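Polyketide biosynthesis 3-hydroxy-3-methylglutaryl-ACP synthase PksG (Bacillus subtilis, PDB 4YXQ) catalyses the aldol condensation of acetyl-ACP with a beta-ketothioester polyketide intermediate during synthesis of the antibiotic bacillaene. Local coordinates at residues V44-E49 with E368-G373; A16-M21 with K40-A45; T381-L386 with E408-H413. All blocks are in the same frame, centred on the assembly; numbering follows the deposited sequence.

Interaction 1 of 3, residues V44-E49 with E368-G373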
ATOM      1  N   VAL A  44      22.369   1.899 -10.633  1.00 26.09           N
ATOM      2  CA  VAL A  44      21.545   1.957 -11.838  1.00 25.02           C
ATOM      3  C   VAL A  44      20.963   0.574 -12.111  1.00 24.85           C
ATOM      4  O   VAL A  44      21.700  -0.388 -12.366  1.00 26.49           O
ATOM      5  CB  VAL A  44      22.398   2.327 -13.055  1.00 26.32           C
ATOM      6  CG1 VAL A  44      21.525   2.574 -14.279  1.00 28.62           C
ATOM      7  CG2 VAL A  44      23.231   3.551 -12.751  1.00 28.89           C
ATOM      8  N   ALA A  45      19.651   0.485 -12.163  1.00 22.72           N
ATOM      9  CA  ALA A  45      19.029  -0.755 -12.536  1.00 22.78           C
ATOM     10  C   ALA A  45      19.303  -1.051 -14.013  1.00 23.02           C
ATOM     11  O   ALA A  45      19.046  -0.218 -14.874  1.00 24.15           O
ATOM     12  CB  ALA A  45      17.536  -0.698 -12.276  1.00 22.57           C
ATOM     13  N   LEU A  46      19.795  -2.255 -14.289  1.00 22.28           N
ATOM     14  CA  LEU A  46      19.897  -2.746 -15.641  1.00 23.35           C
ATOM     15  C   LEU A  46      18.489  -3.119 -16.166  1.00 23.57           C
ATOM     16  O   LEU A  46      17.563  -3.293 -15.396  1.00 22.91           O
ATOM     17  CB  LEU A  46      20.795  -3.984 -15.701  1.00 25.44           C
ATOM     18  CG  LEU A  46      22.325  -3.928 -15.643  1.00 27.05           C
ATOM     19  CD1 LEU A  46      22.904  -2.842 -16.525  1.00 27.75           C
ATOM     20  CD2 LEU A  46      22.805  -3.753 -14.233  1.00 28.97           C
ATOM     21  N   PRO A  47      18.334  -3.263 -17.488  1.00 22.99           N
ATOM     22  CA  PRO A  47      17.020  -3.585 -18.011  1.00 21.93           C
ATOM     23  C   PRO A  47      16.550  -4.974 -17.608  1.00 22.13           C
ATOM     24  O   PRO A  47      15.348  -5.236 -17.566  1.00 20.84           O
ATOM     25  CB  PRO A  47      17.222  -3.535 -19.525  1.00 23.73           C
ATOM     26  CG  PRO A  47      18.398  -2.646 -19.696  1.00 25.09           C
ATOM     27  CD  PRO A  47      19.305  -2.978 -18.556  1.00 22.99           C
ATOM     28  N   TYR A  48      17.489  -5.872 -17.321  1.00 22.04           N
ATOM     29  CA  TYR A  48      17.141  -7.179 -16.777  1.00 22.42           C
ATOM     30  C   TYR A  48      17.008  -7.156 -15.232  1.00 23.28           C
ATOM     31  O   TYR A  48      17.138  -8.191 -14.587  1.00 24.22           O
ATOM     32  CB  TYR A  48      18.123  -8.266 -17.242  1.00 23.29           C
ATOM     33  CG  TYR A  48      19.602  -7.906 -17.208  1.00 24.48           C
ATOM     34  CD1 TYR A  48      20.263  -7.471 -18.352  1.00 23.35           C
ATOM     35  CD2 TYR A  48      20.337  -8.025 -16.025  1.00 24.55           C
ATOM     36  CE1 TYR A  48      21.605  -7.150 -18.320  1.00 24.55           C
ATOM     37  CE2 TYR A  48      21.681  -7.699 -15.993  1.00 25.44           C
ATOM     38  CZ  TYR A  48      22.306  -7.273 -17.142  1.00 25.26           C
ATOM     39  OH  TYR A  48      23.649  -6.976 -17.100  1.00 29.96           O
ATOM     40  N   GLU A  49      16.703  -5.988 -14.670  1.00 22.02           N
ATOM     41  CA  GLU A  49      16.483  -5.852 -13.252  1.00 22.06           C
ATOM     42  C   GLU A  49      15.203  -5.042 -13.052  1.00 20.30           C
ATOM     43  O   GLU A  49      14.881  -4.205 -13.847  1.00 19.15           O
ATOM     44  CB  GLU A  49      17.662  -5.114 -12.598  1.00 21.81           C
ATOM     45  CG  GLU A  49      18.980  -5.859 -12.546  1.00 22.78           C
ATOM     46  CD  GLU A  49      20.017  -5.138 -11.669  1.00 23.95           C
ATOM     47  OE1 GLU A  49      20.460  -5.700 -10.633  1.00 23.76           O
ATOM     48  OE2 GLU A  49      20.380  -3.990 -12.012  1.00 23.18           O
ATOM     49  N   GLU A 368      25.170   4.542 -21.794  1.00 41.06           N
ATOM     50  CA  GLU A 368      24.310   4.851 -22.938  1.00 44.54           C
ATOM     51  C   GLU A 368      23.592   3.610 -23.497  1.00 42.18           C
ATOM     52  O   GLU A 368      22.436   3.707 -23.891  1.00 44.45           O
ATOM     53  CB  GLU A 368      25.099   5.542 -24.057  1.00 47.79           C
ATOM     54  CG  GLU A 368      24.242   6.454 -24.916  1.00 49.78           C
ATOM     55  CD  GLU A 368      23.785   7.683 -24.164  1.00 56.11           C
ATOM     56  OE1 GLU A 368      24.651   8.464 -23.707  1.00 62.42           O
ATOM     57  OE2 GLU A 368      22.563   7.871 -23.995  1.00 59.14           O
ATOM     58  N   LEU A 369      24.274   2.470 -23.546  1.00 38.43           N
ATOM     59  CA  LEU A 369      23.653   1.227 -24.014  1.00 38.98           C
ATOM     60  C   LEU A 369      22.499   0.817 -23.106  1.00 37.76           C
ATOM     61  O   LEU A 369      21.508   0.251 -23.563  1.00 35.59           O
ATOM     62  CB  LEU A 369      24.673   0.082 -24.053  1.00 39.53           C
ATOM     63  CG  LEU A 369      25.515  -0.081 -25.323  1.00 45.00           C
ATOM     64  CD1 LEU A 369      26.706  -1.002 -25.062  1.00 44.72           C
ATOM     65  CD2 LEU A 369      24.666  -0.596 -26.492  1.00 45.71           C
ATOM     66  N   LEU A 370      22.675   1.082 -21.816  1.00 35.38           N
ATOM     67  CA  LEU A 370      21.715   0.760 -20.777  1.00 35.99           C
ATOM     68  C   LEU A 370      20.502   1.671 -20.912  1.00 38.95           C
ATOM     69  O   LEU A 370      19.367   1.224 -20.907  1.00 38.57           O
ATOM     70  CB  LEU A 370      22.383   0.951 -19.411  1.00 34.72           C
ATOM     71  CG  LEU A 370      21.682   0.570 -18.106  1.00 34.61           C
ATOM     72  CD1 LEU A 370      22.730   0.579 -17.011  1.00 36.11           C
ATOM     73  CD2 LEU A 370      20.521   1.484 -17.739  1.00 33.05           C
ATOM     74  N   PHE A 371      20.767   2.961 -21.008  1.00 44.47           N
ATOM     75  CA  PHE A 371      19.732   3.966 -21.146  1.00 47.69           C
ATOM     76  C   PHE A 371      18.838   3.701 -22.364  1.00 48.26           C
ATOM     77  O   PHE A 371      17.611   3.734 -22.259  1.00 50.50           O
ATOM     78  CB  PHE A 371      20.401   5.347 -21.223  1.00 50.26           C
ATOM     79  CG  PHE A 371      19.439   6.495 -21.270  1.00 51.37           C
ATOM     80  CD1 PHE A 371      19.130   7.202 -20.110  1.00 49.33           C
ATOM     81  CD2 PHE A 371      18.833   6.871 -22.477  1.00 51.18           C
ATOM     82  CE1 PHE A 371      18.243   8.261 -20.152  1.00 48.12           C
ATOM     83  CE2 PHE A 371      17.936   7.924 -22.524  1.00 51.71           C
ATOM     84  CZ  PHE A 371      17.645   8.626 -21.355  1.00 52.24           C
ATOM     85  N   LYS A 372      19.445   3.447 -23.513  1.00 50.04           N
ATOM     86  CA  LYS A 372      18.690   3.158 -24.740  1.00 52.62           C
ATOM     87  C   LYS A 372      17.980   1.818 -24.652  1.00 47.87           C
ATOM     88  O   LYS A 372      16.977   1.602 -25.333  1.00 46.94           O
ATOM     89  CB  LYS A 372      19.610   3.203 -25.968  1.00 63.91           C
ATOM     90  CG  LYS A 372      20.431   4.497 -26.045  1.00 75.19           C
ATOM     91  CD  LYS A 372      20.707   5.002 -27.463  1.00 82.90           C
ATOM     92  CE  LYS A 372      21.144   6.468 -27.445  1.00 85.05           C
ATOM     93  NZ  LYS A 372      20.738   7.148 -28.702  1.00 89.53           N
ATOM     94  N   GLY A 373      18.504   0.928 -23.803  1.00 43.56           N
ATOM     95  CA  GLY A 373      17.884  -0.371 -23.546  1.00 43.11           C
ATOM     96  C   GLY A 373      16.751  -0.358 -22.513  1.00 40.99           C
ATOM     97  O   GLY A 373      15.891  -1.230 -22.528  1.00 37.02           O
TER

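Interaction 2 of 3, residues A16-M21 with K40-A45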
ATOM      1  N   ALA A  16      25.154  -2.718 -10.788  1.00 20.81           N
ATOM      2  CA  ALA A  16      25.992  -1.747 -11.470  1.00 20.62           C
ATOM      3  C   ALA A  16      25.699  -0.363 -10.962  1.00 21.65           C
ATOM      4  O   ALA A  16      24.606  -0.079 -10.496  1.00 18.69           O
ATOM      5  CB  ALA A  16      25.733  -1.789 -12.963  1.00 19.80           C
ATOM      6  N   TYR A  17      26.707   0.502 -11.085  1.00 24.90           N
ATOM      7  CA  TYR A  17      26.675   1.875 -10.595  1.00 23.97           C
ATOM      8  C   TYR A  17      27.555   2.737 -11.460  1.00 25.16           C
ATOM      9  O   TYR A  17      28.398   2.239 -12.196  1.00 26.79           O
ATOM     10  CB  TYR A  17      27.199   1.941  -9.159  1.00 25.13           C
ATOM     11  CG  TYR A  17      28.706   1.802  -9.016  1.00 25.00           C
ATOM     12  CD1 TYR A  17      29.505   2.907  -8.912  1.00 24.89           C
ATOM     13  CD2 TYR A  17      29.309   0.553  -8.953  1.00 25.53           C
ATOM     14  CE1 TYR A  17      30.872   2.779  -8.770  1.00 25.52           C
ATOM     15  CE2 TYR A  17      30.668   0.411  -8.822  1.00 25.58           C
ATOM     16  CZ  TYR A  17      31.444   1.538  -8.721  1.00 26.28           C
ATOM     17  OH  TYR A  17      32.809   1.401  -8.615  1.00 28.60           O
ATOM     18  N   LEU A  18      27.369   4.043 -11.372  1.00 26.47           N
ATOM     19  CA  LEU A  18      28.270   4.959 -12.040  1.00 26.03           C
ATOM     20  C   LEU A  18      28.659   6.092 -11.123  1.00 27.02           C
ATOM     21  O   LEU A  18      28.090   6.268 -10.034  1.00 23.32           O
ATOM     22  CB  LEU A  18      27.670   5.482 -13.352  1.00 26.51           C
ATOM     23  CG  LEU A  18      26.321   6.196 -13.308  1.00 26.47           C
ATOM     24  CD1 LEU A  18      26.465   7.653 -12.882  1.00 26.03           C
ATOM     25  CD2 LEU A  18      25.659   6.104 -14.678  1.00 25.50           C
ATOM     26  N   ASP A  19      29.648   6.852 -11.586  1.00 28.16           N
ATOM     27  CA  ASP A  19      30.207   7.960 -10.841  1.00 29.10           C
ATOM     28  C   ASP A  19      29.366   9.194 -11.143  1.00 29.00           C
ATOM     29  O   ASP A  19      29.280   9.637 -12.285  1.00 31.85           O
ATOM     30  CB  ASP A  19      31.662   8.159 -11.260  1.00 31.87           C
ATOM     31  CG  ASP A  19      32.343   9.286 -10.505  1.00 35.66           C
ATOM     32  OD1 ASP A  19      33.185   8.978  -9.635  1.00 43.72           O
ATOM     33  OD2 ASP A  19      32.061  10.472 -10.774  1.00 34.03           O
ATOM     34  N   VAL A  20      28.798   9.792 -10.121  1.00 27.75           N
ATOM     35  CA  VAL A  20      27.831  10.821 -10.350  1.00 29.77           C
ATOM     36  C   VAL A  20      28.403  12.033 -11.071  1.00 32.07           C
ATOM     37  O   VAL A  20      27.763  12.574 -11.980  1.00 30.93           O
ATOM     38  CB  VAL A  20      27.200  11.303  -9.018  1.00 31.34           C
ATOM     39  CG1 VAL A  20      26.275  12.490  -9.241  1.00 31.75           C
ATOM     40  CG2 VAL A  20      26.487  10.180  -8.296  1.00 30.85           C
ATOM     41  N   MET A  21      29.614  12.445 -10.703  1.00 33.02           N
ATOM     42  CA  MET A  21      30.203  13.665 -11.275  1.00 35.24           C
ATOM     43  C   MET A  21      30.521  13.445 -12.750  1.00 34.42           C
ATOM     44  O   MET A  21      30.366  14.347 -13.572  1.00 34.95           O
ATOM     45  CB  MET A  21      31.479  14.091 -10.522  1.00 37.34           C
ATOM     46  CG  MET A  21      31.285  14.689  -9.138  1.00 40.40           C
ATOM     47  SD  MET A  21      29.934  15.899  -9.124  1.00 47.34           S
ATOM     48  CE  MET A  21      30.498  17.013 -10.407  1.00 48.02           C
ATOM     49  N   LYS A  40      28.467  10.737  -4.601  1.00 36.37           N
ATOM     50  CA  LYS A  40      29.627  10.153  -5.242  1.00 38.56           C
ATOM     51  C   LYS A  40      29.225   9.138  -6.308  1.00 34.52           C
ATOM     52  O   LYS A  40      29.690   9.205  -7.438  1.00 31.27           O
ATOM     53  CB  LYS A  40      30.575   9.527  -4.196  1.00 46.61           C
ATOM     54  CG  LYS A  40      32.004   9.334  -4.715  1.00 57.75           C
ATOM     55  CD  LYS A  40      32.916   8.590  -3.738  1.00 64.88           C
ATOM     56  CE  LYS A  40      33.156   9.390  -2.455  1.00 71.91           C
ATOM     57  NZ  LYS A  40      32.188   9.078  -1.351  1.00 73.65           N
ATOM     58  N   GLU A  41      28.403   8.171  -5.924  1.00 31.67           N
ATOM     59  CA  GLU A  41      28.022   7.096  -6.826  1.00 32.96           C
ATOM     60  C   GLU A  41      26.519   6.998  -6.890  1.00 30.91           C
ATOM     61  O   GLU A  41      25.843   7.262  -5.916  1.00 33.27           O
ATOM     62  CB  GLU A  41      28.598   5.745  -6.350  1.00 31.85           C
ATOM     63  CG  GLU A  41      30.115   5.631  -6.395  1.00 31.90           C
ATOM     64  CD  GLU A  41      30.673   4.545  -5.467  1.00 35.06           C
ATOM     65  OE1 GLU A  41      29.906   3.927  -4.694  1.00 35.27           O
ATOM     66  OE2 GLU A  41      31.895   4.284  -5.509  1.00 38.19           O
ATOM     67  N   LYS A  42      25.995   6.584  -8.031  1.00 32.24           N
ATOM     68  CA  LYS A  42      24.611   6.205  -8.090  1.00 30.97           C
ATOM     69  C   LYS A  42      24.468   4.822  -8.684  1.00 30.55           C
ATOM     70  O   LYS A  42      25.095   4.500  -9.688  1.00 31.84           O
ATOM     71  CB  LYS A  42      23.820   7.214  -8.872  1.00 30.21           C
ATOM     72  CG  LYS A  42      23.544   6.850 -10.300  1.00 32.04           C
ATOM     73  CD  LYS A  42      22.607   7.871 -10.882  1.00 30.61           C
ATOM     74  CE  LYS A  42      22.140   7.452 -12.250  1.00 30.93           C
ATOM     75  NZ  LYS A  42      20.699   7.779 -12.416  1.00 32.99           N
ATOM     76  N   ALA A  43      23.654   3.999  -8.033  1.00 29.76           N
ATOM     77  CA  ALA A  43      23.319   2.680  -8.563  1.00 27.75           C
ATOM     78  C   ALA A  43      22.337   2.839  -9.695  1.00 26.08           C
ATOM     79  O   ALA A  43      21.550   3.772  -9.710  1.00 27.04           O
ATOM     80  CB  ALA A  43      22.750   1.782  -7.466  1.00 27.64           C
ATOM     81  N   VAL A  44      22.369   1.899 -10.633  1.00 26.09           N
ATOM     82  CA  VAL A  44      21.545   1.957 -11.838  1.00 25.02           C
ATOM     83  C   VAL A  44      20.963   0.574 -12.111  1.00 24.85           C
ATOM     84  O   VAL A  44      21.700  -0.388 -12.366  1.00 26.49           O
ATOM     85  CB  VAL A  44      22.398   2.327 -13.055  1.00 26.32           C
ATOM     86  CG1 VAL A  44      21.525   2.574 -14.279  1.00 28.62           C
ATOM     87  CG2 VAL A  44      23.231   3.551 -12.751  1.00 28.89           C
ATOM     88  N   ALA A  45      19.651   0.485 -12.163  1.00 22.72           N
ATOM     89  CA  ALA A  45      19.029  -0.755 -12.536  1.00 22.78           C
ATOM     90  C   ALA A  45      19.303  -1.051 -14.013  1.00 23.02           C
ATOM     91  O   ALA A  45      19.046  -0.218 -14.874  1.00 24.15           O
ATOM     92  CB  ALA A  45      17.536  -0.698 -12.276  1.00 22.57           C
TER
HETATM   93  O   HOH W   1      22.241  -2.505 -10.893  1.00 14.96           O

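Interaction 3 of 3, residues T381-L386 with E408-H413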
ATOM      1  N   THR A 381       4.934  -2.607 -20.958  1.00 30.82           N
ATOM      2  CA  THR A 381       5.503  -3.645 -21.790  1.00 29.69           C
ATOM      3  C   THR A 381       4.811  -4.987 -21.624  1.00 30.45           C
ATOM      4  O   THR A 381       4.689  -5.503 -20.530  1.00 26.90           O
ATOM      5  CB  THR A 381       7.004  -3.848 -21.533  1.00 28.64           C
ATOM      6  OG1 THR A 381       7.670  -2.593 -21.672  1.00 25.48           O
ATOM      7  CG2 THR A 381       7.577  -4.837 -22.530  1.00 29.34           C
ATOM      8  N   ARG A 382       4.399  -5.538 -22.763  1.00 31.34           N
ATOM      9  CA  ARG A 382       3.629  -6.769 -22.825  1.00 30.88           C
ATOM     10  C   ARG A 382       4.499  -7.988 -23.102  1.00 26.58           C
ATOM     11  O   ARG A 382       4.378  -8.997 -22.403  1.00 22.85           O
ATOM     12  CB  ARG A 382       2.610  -6.621 -23.945  1.00 32.76           C
ATOM     13  CG  ARG A 382       1.664  -7.783 -24.097  1.00 34.51           C
ATOM     14  CD  ARG A 382       0.845  -7.586 -25.357  1.00 35.91           C
ATOM     15  NE  ARG A 382      -0.445  -8.249 -25.239  1.00 38.40           N
ATOM     16  CZ  ARG A 382      -1.606  -7.638 -25.038  1.00 38.93           C
ATOM     17  NH1 ARG A 382      -1.702  -6.319 -24.936  1.00 39.42           N
ATOM     18  NH2 ARG A 382      -2.697  -8.372 -24.963  1.00 43.73           N
ATOM     19  N   ASN A 383       5.338  -7.894 -24.144  1.00 23.88           N
ATOM     20  CA  ASN A 383       6.265  -8.976 -24.493  1.00 24.40           C
ATOM     21  C   ASN A 383       7.693  -8.518 -24.703  1.00 25.72           C
ATOM     22  O   ASN A 383       7.951  -7.645 -25.520  1.00 26.45           O
ATOM     23  CB  ASN A 383       5.802  -9.693 -25.745  1.00 22.79           C
ATOM     24  CG  ASN A 383       4.600 -10.550 -25.496  1.00 21.83           C
ATOM     25  OD1 ASN A 383       4.674 -11.536 -24.759  1.00 21.71           O
ATOM     26  ND2 ASN A 383       3.474 -10.199 -26.111  1.00 21.96           N
ATOM     27  N   VAL A 384       8.626  -9.112 -23.963  1.00 27.32           N
ATOM     28  CA  VAL A 384      10.030  -8.843 -24.196  1.00 28.37           C
ATOM     29  C   VAL A 384      10.915  -9.948 -23.651  1.00 28.66           C
ATOM     30  O   VAL A 384      10.614 -10.534 -22.630  1.00 29.45           O
ATOM     31  CB  VAL A 384      10.430  -7.475 -23.608  1.00 31.47           C
ATOM     32  CG1 VAL A 384      10.355  -7.486 -22.073  1.00 29.75           C
ATOM     33  CG2 VAL A 384      11.811  -7.049 -24.112  1.00 30.59           C
ATOM     34  N   LYS A 385      12.005 -10.211 -24.374  1.00 32.44           N
ATOM     35  CA  LYS A 385      13.068 -11.137 -23.984  1.00 33.69           C
ATOM     36  C   LYS A 385      14.322 -10.333 -23.731  1.00 33.19           C
ATOM     37  O   LYS A 385      14.758  -9.572 -24.583  1.00 29.39           O
ATOM     38  CB  LYS A 385      13.381 -12.110 -25.110  1.00 39.46           C
ATOM     39  CG  LYS A 385      12.517 -13.349 -25.130  1.00 47.42           C
ATOM     40  CD  LYS A 385      12.065 -13.722 -26.551  1.00 53.08           C
ATOM     41  CE  LYS A 385      11.739 -15.207 -26.669  1.00 58.71           C
ATOM     42  NZ  LYS A 385      11.043 -15.771 -25.470  1.00 60.08           N
ATOM     43  N   LEU A 386      14.927 -10.550 -22.578  1.00 33.62           N
ATOM     44  CA  LEU A 386      16.094  -9.802 -22.195  1.00 33.14           C
ATOM     45  C   LEU A 386      17.376 -10.509 -22.543  1.00 35.42           C
ATOM     46  O   LEU A 386      17.470 -11.740 -22.468  1.00 37.79           O
ATOM     47  CB  LEU A 386      16.018  -9.496 -20.694  1.00 33.90           C
ATOM     48  CG  LEU A 386      14.972  -8.395 -20.518  1.00 32.61           C
ATOM     49  CD1 LEU A 386      14.093  -8.614 -19.304  1.00 33.03           C
ATOM     50  CD2 LEU A 386      15.657  -7.054 -20.485  1.00 32.17           C
ATOM     51  N   GLU A 408      12.220 -12.513 -18.793  1.00 30.81           N
ATOM     52  CA  GLU A 408      11.275 -12.124 -19.842  1.00 31.29           C
ATOM     53  C   GLU A 408       9.935 -11.625 -19.307  1.00 27.31           C
ATOM     54  O   GLU A 408       9.547 -11.935 -18.186  1.00 24.28           O
ATOM     55  CB  GLU A 408      11.131 -13.278 -20.873  1.00 34.20           C
ATOM     56  CG  GLU A 408       9.797 -14.017 -20.960  1.00 38.60           C
ATOM     57  CD  GLU A 408       9.633 -14.830 -22.251  1.00 39.85           C
ATOM     58  OE1 GLU A 408      10.049 -16.007 -22.285  1.00 38.93           O
ATOM     59  OE2 GLU A 408       9.077 -14.285 -23.234  1.00 48.45           O
ATOM     60  N   ILE A 409       9.245 -10.842 -20.130  1.00 24.52           N
ATOM     61  CA  ILE A 409       7.830 -10.551 -19.908  1.00 24.54           C
ATOM     62  C   ILE A 409       7.045 -11.194 -21.047  1.00 23.38           C
ATOM     63  O   ILE A 409       7.302 -10.958 -22.210  1.00 22.43           O
ATOM     64  CB  ILE A 409       7.537  -9.044 -19.843  1.00 24.14           C
ATOM     65  CG1 ILE A 409       8.500  -8.377 -18.838  1.00 24.14           C
ATOM     66  CG2 ILE A 409       6.094  -8.796 -19.434  1.00 23.91           C
ATOM     67  CD1 ILE A 409       8.385  -6.877 -18.757  1.00 23.24           C
ATOM     68  N   SER A 410       6.092 -12.032 -20.669  1.00 24.07           N
ATOM     69  CA  SER A 410       5.284 -12.767 -21.595  1.00 23.52           C
ATOM     70  C   SER A 410       3.820 -12.500 -21.271  1.00 23.64           C
ATOM     71  O   SER A 410       3.322 -12.950 -20.235  1.00 20.38           O
ATOM     72  CB  SER A 410       5.571 -14.268 -21.454  1.00 25.45           C
ATOM     73  OG  SER A 410       5.023 -14.989 -22.541  1.00 26.67           O
ATOM     74  N   GLU A 411       3.126 -11.829 -22.194  1.00 23.34           N
ATOM     75  CA  GLU A 411       1.756 -11.425 -21.963  1.00 24.17           C
ATOM     76  C   GLU A 411       1.598 -10.764 -20.594  1.00 23.69           C
ATOM     77  O   GLU A 411       0.719 -11.115 -19.819  1.00 24.64           O
ATOM     78  CB  GLU A 411       0.794 -12.618 -22.128  1.00 24.48           C
ATOM     79  CG  GLU A 411       0.550 -13.019 -23.579  1.00 24.77           C
ATOM     80  CD  GLU A 411       0.208 -11.821 -24.451  1.00 25.84           C
ATOM     81  OE1 GLU A 411      -0.697 -11.024 -24.069  1.00 28.41           O
ATOM     82  OE2 GLU A 411       0.872 -11.645 -25.494  1.00 25.04           O
ATOM     83  N   PHE A 412       2.485  -9.810 -20.325  1.00 24.79           N
ATOM     84  CA  PHE A 412       2.535  -9.043 -19.083  1.00 24.94           C
ATOM     85  C   PHE A 412       3.031  -9.802 -17.844  1.00 24.79           C
ATOM     86  O   PHE A 412       3.284  -9.165 -16.833  1.00 25.25           O
ATOM     87  CB  PHE A 412       1.182  -8.410 -18.762  1.00 25.44           C
ATOM     88  CG  PHE A 412       0.655  -7.521 -19.850  1.00 24.83           C
ATOM     89  CD1 PHE A 412       1.269  -6.301 -20.125  1.00 24.94           C
ATOM     90  CD2 PHE A 412      -0.475  -7.879 -20.573  1.00 24.05           C
ATOM     91  CE1 PHE A 412       0.780  -5.470 -21.130  1.00 23.71           C
ATOM     92  CE2 PHE A 412      -0.958  -7.056 -21.586  1.00 23.78           C
ATOM     93  CZ  PHE A 412      -0.338  -5.848 -21.856  1.00 22.66           C
ATOM     94  N   HIS A 413       3.144 -11.130 -17.894  1.00 24.20           N
ATOM     95  CA  HIS A 413       3.612 -11.909 -16.724  1.00 24.02           C
ATOM     96  C   HIS A 413       5.128 -11.969 -16.744  1.00 23.77           C
ATOM     97  O   HIS A 413       5.726 -12.196 -17.796  1.00 21.14           O
ATOM     98  CB  HIS A 413       3.029 -13.340 -16.700  1.00 23.37           C
ATOM     99  CG  HIS A 413       3.324 -14.086 -15.436  1.00 23.43           C
ATOM    100  ND1 HIS A 413       4.332 -15.028 -15.343  1.00 24.74           N
ATOM    101  CD2 HIS A 413       2.794 -13.987 -14.193  1.00 23.58           C
ATOM    102  CE1 HIS A 413       4.390 -15.500 -14.109  1.00 23.01           C
ATOM    103  NE2 HIS A 413       3.472 -14.880 -13.387  1.00 23.62           N
TER
HETATM  104  O   HOH W   2       5.173 -13.893 -25.521  1.00 30.59           O

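Interaction 1 of 3, residues V44-E49 with E368-G373
Leu370 pushes its isobutyl end from helix 364-373 into the bend of the loop 44-49, and the two methyls of its fork share Val44 CG1 as a neighbour. CD1 lies 3.6 Å from Val44 CG1 and adds Leu46 CD1 at 3.5 Å. CD2 adds the backbone instead, 3.6 Å from Ala45 O. Leu46 and Leu370 meet at about a right angle, while the valine slants across the leucine fork. A chi1 of -174°, which puts CG opposite the backbone N, sends the fork of Leu370 off the helix flank to the loop. Short, branched aliphatic residues suit this place, because they fill the bend without bringing in a polar group. Pro47 sets CG 4.0 Å from Gly373 C, and glycine, with no side chain, suits a position that faces the loop. No hydrogen bond crosses between the two segments; the loop is braced from within by a type I turn from Leu46 to Glu49, and Leu46 N donates almost straight (170°) to Glu49 OE2 on its anti lone pair. This is a buried, largely apolar docking of the loop between strand 41-44 and helix 51-64 onto helix 364-373, joining segments from the N-terminal and C-terminal HMG-CoA synthase family regions.

Interaction 2 of 3, residues A16-M21 with K40-A45
Lys40 opens the strand pairing by offering its carbonyl oxygen to Val20 N, 2.9 Å away and nearly straight at hydrogen, though the donor stands above the carbonyl plane. Val20 is already in the helix, and its CG2 packs 3.5 Å from Glu41 C, a small apolar branch filling the corner where strand 16-19 turns into helix. Glu41 comes next: its extended chain crosses the Tyr17 ring obliquely, with CG 3.8 Å from Tyr17 CD1, the ring and carboxylate planes standing 47° apart. The acid end suits its place because OE1 forms salt bridges with Arg293 and Arg359. Lys42 pairs with Leu18 by two backbone bonds of 2.9 Å, between each N and the other's O. Its CG lies alongside Leu18 CD1 at 4.0 Å and points the same way, so the aliphatic part serves the apolar face while NZ runs on to the carbonyls of Glu165 and Ala168. Ala43 forms a non-hydrogen-bonded pair with Tyr17, their CA atoms 4.0 Å apart. Val44 gives its N to Ala16 O and sets CG2 4.0 Å from Leu18 CD2. Water 1 bridges Ala16 N and Val44 O. These are antiparallel neighbours in a small mixed sheet completed by strand 360-361; their connection includes helix 20-26, whose N-cap is Asp19, with OD2 accepting from Glu22 N.

Interaction 3 of 3, residues T381-L386 with E408-H413
Arg382 lays its side chain across the Phe412 ring and ends beside Glu411, so each of its atoms has a neighbour on the turn. CB begins over the ring face, 3.5 Å from Phe412 CE1. CG follows over the same face, 3.7 Å from the ring centroid, which makes a CH-pi contact. Chi1 of -176° turns the chain away from the backbone N, and it stays extended to NE, carrying it along the ring. CD passes on toward the carboxylate of Glu411, and NE donates to Glu411 OE1 at 3.0 Å, a salt bridge bent at hydrogen to 140°. At the tip, NH1 lies 3.4 Å from Phe412 CZ, the guanidinium and ring planes being 56° apart. A long chain with apolar carbons and a charged end suits a residue that must cover an aromatic ring and also reach an acid. The backbones join here too, Phe412 N donating to a lone pair of Arg382 O at 2.9 Å.

Asn383 takes the other carboxylate oxygen: ND2 gives a nearly straight bond to Glu411 OE2, which it meets from above the carboxylate plane. Its OD1 receives Glu411 N at 3.0 Å, again from above the plane, so one short amide grips both the backbone and the side chain of the glutamate. Below the turn, Val384 and Ile409 exchange a pair of backbone bonds, and Val384 CG1 packs 3.8 Å from Ile409 CG1. Lys385 and Glu408 lie side by side and join in a weak salt bridge. The type I' turn from Ser410 to His413 presents Phe412 to Pro204 of the second subunit. Because Glu411 is held by both a cation and an amide, its negative charge is probably stabilised, and the shared carboxylate would limit the rotation of the Glu411 side chain at this surface.

Starting from the N terminus, interaction 2 closes first, bringing 40-45 back onto 16-21 across a connection that includes helix 20-26. The same strand then runs into the loop 44-49, so interaction 1 begins on Val44 and Ala45, where interaction 2 ends; it closes far later, when helix 364-373 arrives, and its loop spans most of the chain. Interaction 3 follows in series, pairing 381-386 with 408-413 in a small C-terminal sheet. Interactions 2 and 1 overlap only at Val44 and Ala45, and no contact is enclosed by another. Leu46 touches Ala16, and Pro47 touches Leu386, so the loop 44-49 bridges the other two contacts, whose nearest atoms stay about 9 Å apart.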